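PDB 1ON3: methylmalonyl-CoA carboxyltransferase 12S subunit from Propionibacterium freudenreichii, which catalyses transfer of the carboxyl group of methylmalonyl-CoA to the biotin of the 1.3S subunit, giving propanoyl-CoA and carboxylated biotin, within the hexameric core of transcarboxylase. Local coordinates for residues E[434-445]-E[467-477]. Sequence-based numbering, arbitrary orientation.
With MCA (methylmalonyl-coenzyme A), chain L.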
loop_
_atom_site.group_PDB
_atom_site.type_symbol
_atom_site.label_atom_id
_atom_site.label_comp_id
_atom_site.label_asym_id
_atom_site.label_seq_id
_atom_site.Cartn_x
_atom_site.Cartn_y
_atom_site.Cartn_z
ATOM N N ALA E 434 -25.493 -18.682 -33.796
ATOM C CA ALA E 434 -24.567 -17.563 -33.676
ATOM C C ALA E 434 -23.915 -17.221 -35.006
ATOM O O ALA E 434 -23.456 -18.105 -35.743
ATOM C CB ALA E 434 -23.498 -17.869 -32.644
ATOM N N GLU E 435 -23.859 -15.928 -35.301
ATOM C CA GLU E 435 -23.261 -15.485 -36.534
ATOM C C GLU E 435 -22.291 -14.329 -36.286
ATOM O O GLU E 435 -22.575 -13.191 -36.644
ATOM C CB GLU E 435 -24.361 -15.072 -37.507
ATOM C CG GLU E 435 -23.890 -14.925 -38.934
ATOM C CD GLU E 435 -25.027 -14.614 -39.889
ATOM O OE1 GLU E 435 -24.769 -14.588 -41.108
ATOM O OE2 GLU E 435 -26.169 -14.394 -39.422
ATOM N N ILE E 436 -21.169 -14.638 -35.640
ATOM C CA ILE E 436 -20.115 -13.660 -35.356
ATOM C C ILE E 436 -19.410 -13.405 -36.686
ATOM O O ILE E 436 -18.923 -14.336 -37.315
ATOM C CB ILE E 436 -19.108 -14.233 -34.345
ATOM C CG1 ILE E 436 -19.814 -14.460 -33.008
ATOM C CG2 ILE E 436 -17.900 -13.295 -34.209
ATOM C CD1 ILE E 436 -19.089 -15.376 -32.083
ATOM N N ALA E 437 -19.359 -12.150 -37.117
ATOM C CA ALA E 437 -18.740 -11.835 -38.398
ATOM C C ALA E 437 -18.258 -10.393 -38.471
ATOM O O ALA E 437 -18.809 -9.507 -37.820
ATOM C CB ALA E 437 -19.743 -12.095 -39.527
ATOM N N VAL E 438 -17.220 -10.156 -39.264
ATOM C CA VAL E 438 -16.716 -8.800 -39.400
ATOM C C VAL E 438 -17.806 -8.000 -40.106
ATOM O O VAL E 438 -17.991 -6.811 -39.850
ATOM C CB VAL E 438 -15.385 -8.768 -40.187
ATOM C CG1 VAL E 438 -15.615 -9.115 -41.664
ATOM C CG2 VAL E 438 -14.737 -7.411 -40.031
ATOM N N MET E 439 -18.540 -8.680 -40.981
ATOM C CA MET E 439 -19.657 -8.090 -41.713
ATOM C C MET E 439 -20.391 -9.226 -42.428
ATOM O O MET E 439 -19.879 -10.351 -42.510
ATOM C CB MET E 439 -19.169 -7.030 -42.715
ATOM C CG MET E 439 -18.573 -7.564 -44.007
ATOM S SD MET E 439 -17.683 -6.253 -44.888
ATOM C CE MET E 439 -19.005 -5.275 -45.577
ATOM N N GLY E 440 -21.593 -8.941 -42.922
ATOM C CA GLY E 440 -22.372 -9.964 -43.613
ATOM C C GLY E 440 -21.654 -10.575 -44.805
ATOM O O GLY E 440 -20.978 -9.872 -45.547
ATOM N N ALA E 441 -21.798 -11.883 -44.998
ATOM C CA ALA E 441 -21.134 -12.563 -46.111
ATOM C C ALA E 441 -21.398 -11.874 -47.445
ATOM O O ALA E 441 -20.491 -11.736 -48.266
ATOM C CB ALA E 441 -21.574 -14.026 -46.184
ATOM N N GLU E 442 -22.633 -11.433 -47.664
ATOM C CA GLU E 442 -22.970 -10.769 -48.917
ATOM C C GLU E 442 -22.217 -9.462 -49.102
ATOM O O GLU E 442 -21.646 -9.214 -50.162
ATOM C CB GLU E 442 -24.469 -10.487 -49.000
ATOM C CG GLU E 442 -24.858 -9.738 -50.261
ATOM C CD GLU E 442 -26.346 -9.484 -50.358
ATOM O OE1 GLU E 442 -26.776 -8.851 -51.347
ATOM O OE2 GLU E 442 -27.086 -9.916 -49.448
ATOM N N GLY E 443 -22.234 -8.623 -48.071
ATOM C CA GLY E 443 -21.548 -7.343 -48.139
ATOM C C GLY E 443 -20.060 -7.509 -48.370
ATOM O O GLY E 443 -19.447 -6.753 -49.133
ATOM N N ALA E 444 -19.473 -8.500 -47.707
ATOM C CA ALA E 444 -18.052 -8.768 -47.860
ATOM C C ALA E 444 -17.775 -9.142 -49.313
ATOM O O ALA E 444 -16.992 -8.482 -49.998
ATOM C CB ALA E 444 -17.630 -9.905 -46.938
ATOM N N ALA E 445 -18.439 -10.201 -49.772
ATOM C CA ALA E 445 -18.295 -10.715 -51.132
ATOM C C ALA E 445 -18.241 -9.625 -52.195
ATOM O O ALA E 445 -17.365 -9.639 -53.061
ATOM C CB ALA E 445 -19.433 -11.678 -51.445
ATOM N N ILE E 467 -20.256 -16.036 -51.743
ATOM C CA ILE E 467 -20.969 -15.679 -50.531
ATOM C C ILE E 467 -21.047 -16.920 -49.646
ATOM O O ILE E 467 -20.810 -16.857 -48.439
ATOM C CB ILE E 467 -22.380 -15.167 -50.864
ATOM C CG1 ILE E 467 -22.271 -13.757 -51.455
ATOM C CG2 ILE E 467 -23.270 -15.214 -49.618
ATOM C CD1 ILE E 467 -23.572 -13.183 -51.940
ATOM N N GLU E 468 -21.363 -18.050 -50.268
ATOM C CA GLU E 468 -21.462 -19.330 -49.574
ATOM C C GLU E 468 -20.107 -19.659 -48.947
ATOM O O GLU E 468 -20.031 -20.054 -47.784
ATOM C CB GLU E 468 -21.870 -20.414 -50.579
ATOM C CG GLU E 468 -22.108 -21.805 -50.008
ATOM C CD GLU E 468 -23.189 -21.843 -48.938
ATOM O OE1 GLU E 468 -24.105 -20.988 -48.964
ATOM O OE2 GLU E 468 -23.129 -22.747 -48.077
ATOM N N GLU E 469 -19.047 -19.483 -49.735
ATOM C CA GLU E 469 -17.675 -19.729 -49.306
ATOM C C GLU E 469 -17.295 -18.895 -48.088
ATOM O O GLU E 469 -16.750 -19.418 -47.115
ATOM C CB GLU E 469 -16.694 -19.393 -50.430
ATOM C CG GLU E 469 -16.618 -20.413 -51.551
ATOM C CD GLU E 469 -15.552 -20.056 -52.575
ATOM O OE1 GLU E 469 -14.412 -19.740 -52.164
ATOM O OE2 GLU E 469 -15.848 -20.095 -53.786
ATOM N N TYR E 470 -17.575 -17.599 -48.165
ATOM C CA TYR E 470 -17.264 -16.663 -47.085
ATOM C C TYR E 470 -18.053 -17.026 -45.826
ATOM O O TYR E 470 -17.496 -17.115 -44.735
ATOM C CB TYR E 470 -17.607 -15.237 -47.519
ATOM C CG TYR E 470 -17.025 -14.154 -46.624
ATOM C CD1 TYR E 470 -15.706 -13.709 -46.790
ATOM C CD2 TYR E 470 -17.793 -13.577 -45.605
ATOM C CE1 TYR E 470 -15.162 -12.711 -45.965
ATOM C CE2 TYR E 470 -17.262 -12.583 -44.770
ATOM C CZ TYR E 470 -15.947 -12.155 -44.955
ATOM O OH TYR E 470 -15.425 -11.177 -44.132
ATOM N N GLN E 471 -19.356 -17.234 -45.990
ATOM C CA GLN E 471 -20.232 -17.590 -44.884
ATOM C C GLN E 471 -19.715 -18.805 -44.121
ATOM O O GLN E 471 -19.618 -18.797 -42.882
ATOM C CB GLN E 471 -21.633 -17.885 -45.430
ATOM C CG GLN E 471 -22.668 -18.343 -44.407
ATOM C CD GLN E 471 -23.094 -17.235 -43.461
ATOM O OE1 GLN E 471 -23.167 -16.067 -43.846
ATOM N NE2 GLN E 471 -23.403 -17.600 -42.221
ATOM N N ASN E 472 -19.380 -19.857 -44.862
ATOM C CA ASN E 472 -18.901 -21.085 -44.249
ATOM C C ASN E 472 -17.480 -20.997 -43.731
ATOM O O ASN E 472 -17.106 -21.743 -42.832
ATOM C CB ASN E 472 -18.991 -22.249 -45.238
ATOM C CG ASN E 472 -20.414 -22.536 -45.671
ATOM O OD1 ASN E 472 -21.330 -22.545 -44.849
ATOM N ND2 ASN E 472 -20.605 -22.783 -46.964
ATOM N N ALA E 473 -16.684 -20.100 -44.303
ATOM C CA ALA E 473 -15.299 -19.963 -43.875
ATOM C C ALA E 473 -15.135 -19.145 -42.592
ATOM O O ALA E 473 -14.201 -19.375 -41.823
ATOM C CB ALA E 473 -14.473 -19.336 -44.994
ATOM N N PHE E 474 -16.048 -18.209 -42.355
ATOM C CA PHE E 474 -15.942 -17.336 -41.183
ATOM C C PHE E 474 -17.138 -17.225 -40.252
ATOM O O PHE E 474 -16.981 -17.248 -39.033
ATOM C CB PHE E 474 -15.646 -15.893 -41.610
ATOM C CG PHE E 474 -14.291 -15.675 -42.217
ATOM C CD1 PHE E 474 -13.137 -16.109 -41.572
ATOM C CD2 PHE E 474 -14.166 -14.969 -43.415
ATOM C CE1 PHE E 474 -11.873 -15.843 -42.109
ATOM C CE2 PHE E 474 -12.909 -14.695 -43.958
ATOM C CZ PHE E 474 -11.760 -15.135 -43.300
ATOM N N ASN E 475 -18.326 -17.090 -40.835
ATOM C CA ASN E 475 -19.532 -16.817 -40.066
ATOM C C ASN E 475 -20.351 -17.898 -39.374
ATOM O O ASN E 475 -21.525 -17.693 -39.087
ATOM C CB ASN E 475 -20.445 -15.937 -40.926
ATOM C CG ASN E 475 -19.731 -14.678 -41.427
ATOM O OD1 ASN E 475 -18.576 -14.428 -41.071
ATOM N ND2 ASN E 475 -20.414 -13.886 -42.249
ATOM N N THR E 476 -19.744 -19.037 -39.076
ATOM C CA THR E 476 -20.478 -20.080 -38.379
ATOM C C THR E 476 -19.922 -20.198 -36.964
ATOM O O THR E 476 -18.783 -19.806 -36.700
ATOM C CB THR E 476 -20.324 -21.440 -39.058
ATOM O OG1 THR E 476 -18.981 -21.904 -38.876
ATOM C CG2 THR E 476 -20.633 -21.333 -40.555
ATOM N N PRO E 477 -20.730 -20.737 -36.034
ATOM C CA PRO E 477 -20.337 -20.920 -34.634
ATOM C C PRO E 477 -19.059 -21.753 -34.541
ATOM O O PRO E 477 -18.239 -21.567 -33.650
ATOM C CB PRO E 477 -21.527 -21.670 -34.032
ATOM C CG PRO E 477 -22.673 -21.273 -34.895
ATOM C CD PRO E 477 -22.094 -21.255 -36.273
HETATM C C8 MCA L . -10.561 -1.050 -48.728
HETATM N N9 MCA L . -9.939 -2.116 -49.384
HETATM C C4 MCA L . -10.126 -3.194 -48.545
HETATM C C5 MCA L . -10.851 -2.694 -47.438
HETATM N N7 MCA L . -11.111 -1.344 -47.579
HETATM N N3 MCA L . -9.700 -4.507 -48.726
HETATM C C2 MCA L . -10.061 -5.329 -47.682
HETATM N N1 MCA L . -10.758 -4.961 -46.562
HETATM C C6 MCA L . -11.176 -3.641 -46.399
HETATM N N6 MCA L . -11.852 -3.338 -45.285
HETATM C "C1'" MCA L . -9.271 -2.205 -50.567
HETATM C "C2'" MCA L . -10.248 -1.900 -51.699
HETATM O "O2'" MCA L . -11.042 -3.016 -51.989
HETATM C "C3'" MCA L . -9.295 -1.417 -52.777
HETATM O "O3'" MCA L . -8.790 -2.534 -53.507
HETATM C "C4'" MCA L . -8.206 -0.632 -52.002
HETATM O "O4'" MCA L . -8.257 -1.203 -50.639
HETATM C "C5'" MCA L . -8.395 0.927 -51.808
HETATM O "O5'" MCA L . -9.434 1.223 -52.326
HETATM P P1 MCA L . -10.191 1.953 -53.235
HETATM O O11 MCA L . -11.460 1.489 -53.449
HETATM O O12 MCA L . -9.300 1.812 -54.220
HETATM O O6 MCA L . -10.468 3.492 -52.746
HETATM P P2 MCA L . -10.813 4.719 -52.361
HETATM O O21 MCA L . -11.584 4.761 -53.513
HETATM O O22 MCA L . -9.842 5.641 -51.968
HETATM O O7 MCA L . -11.852 4.515 -51.138
HETATM C CPB MCA L . -11.628 3.848 -50.157
HETATM C CPA MCA L . -12.537 3.559 -48.973
HETATM C CP7 MCA L . -13.302 2.384 -49.625
HETATM C CP9 MCA L . -13.298 4.811 -48.481
HETATM C CP8 MCA L . -11.628 3.094 -47.818
HETATM O OP3 MCA L . -12.591 1.437 -49.980
HETATM C CP6 MCA L . -14.337 1.671 -48.946
HETATM O OP2 MCA L . -15.284 2.357 -48.428
HETATM N NP2 MCA L . -14.318 0.183 -48.885
HETATM C CP5 MCA L . -14.400 -0.340 -47.563
HETATM C CP4 MCA L . -15.030 -0.168 -46.296
HETATM C CP3 MCA L . -15.524 -1.212 -45.412
HETATM O OP1 MCA L . -16.695 -1.623 -45.951
HETATM N NP1 MCA L . -15.075 -1.867 -44.166
HETATM C CP2 MCA L . -15.986 -2.881 -43.700
HETATM C CP1 MCA L . -15.604 -3.147 -42.304
HETATM P P3 MCA L . -7.987 -2.947 -54.910
HETATM O O31 MCA L . -9.191 -2.477 -55.681
HETATM O O32 MCA L . -7.836 -4.450 -54.920
HETATM O O33 MCA L . -6.745 -2.191 -55.334
HETATM S S MCA L . -16.418 -4.185 -41.521
HETATM C CS1 MCA L . -15.352 -3.756 -40.366
HETATM O OS1 MCA L . -14.378 -2.953 -40.293
HETATM C CS2 MCA L . -16.066 -3.454 -39.191
HETATM C CS3 MCA L . -15.812 -4.213 -38.129
HETATM C CS4 MCA L . -17.064 -2.372 -38.711
HETATM O OS4 MCA L . -17.023 -1.283 -39.262
HETATM O OS5 MCA L . -17.866 -2.647 -37.798
HETATM O O HOH W 1 -23.769 -18.994 -39.057
HETATM O O HOH W 2 -23.253 -13.508 -43.010
HETATM O O HOH W 3 -18.336 -16.768 -36.567
HETATM O O HOH W 4 -16.537 -12.444 -40.941
#
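A single water, water 2, is bonded to four groups from both segments: it donates to E435 OE1 (2.7 Å) and Q471 OE1 and accepts from N475 ND2 and A441 N, in the first turn after N-cap G440. The single direct hydrogen bond, Q471 NE2 to E435 OE1 (3.5 Å), is long and weak; E435 also has weak links to Y411 and K409. A chi1 of -54° sets CG of N475 beside its own backbone N, bringing the amide against A437, with OD1 3.0 Å from A437 CB; water 4 links that OD1 to V438 N. Away from these waters the packing is apolar. A444 CB sits over one face of the Y470 ring, 3.6 Å from its centroid, in a CH-pi contact, while F474 CD2 lies over the opposite face, offset toward the rim. V438 CG1 meets the ring edge, 3.2 Å from Y470 OH. I467 lies beside E442, and I467 CG1 is 3.5 Å from A445 CB. Strand 435-437 and helix 441-448 thus meet the end of helix 459-474 within the CoA carboxyltransferase C-terminal region. V438 O lies 3.5 Å from the methylmalonyl-CoA S; Y470 OH bonds to I144 O of a second subunit, whose I144 N also binds this ligand, consistent with a pocket shared between subunits.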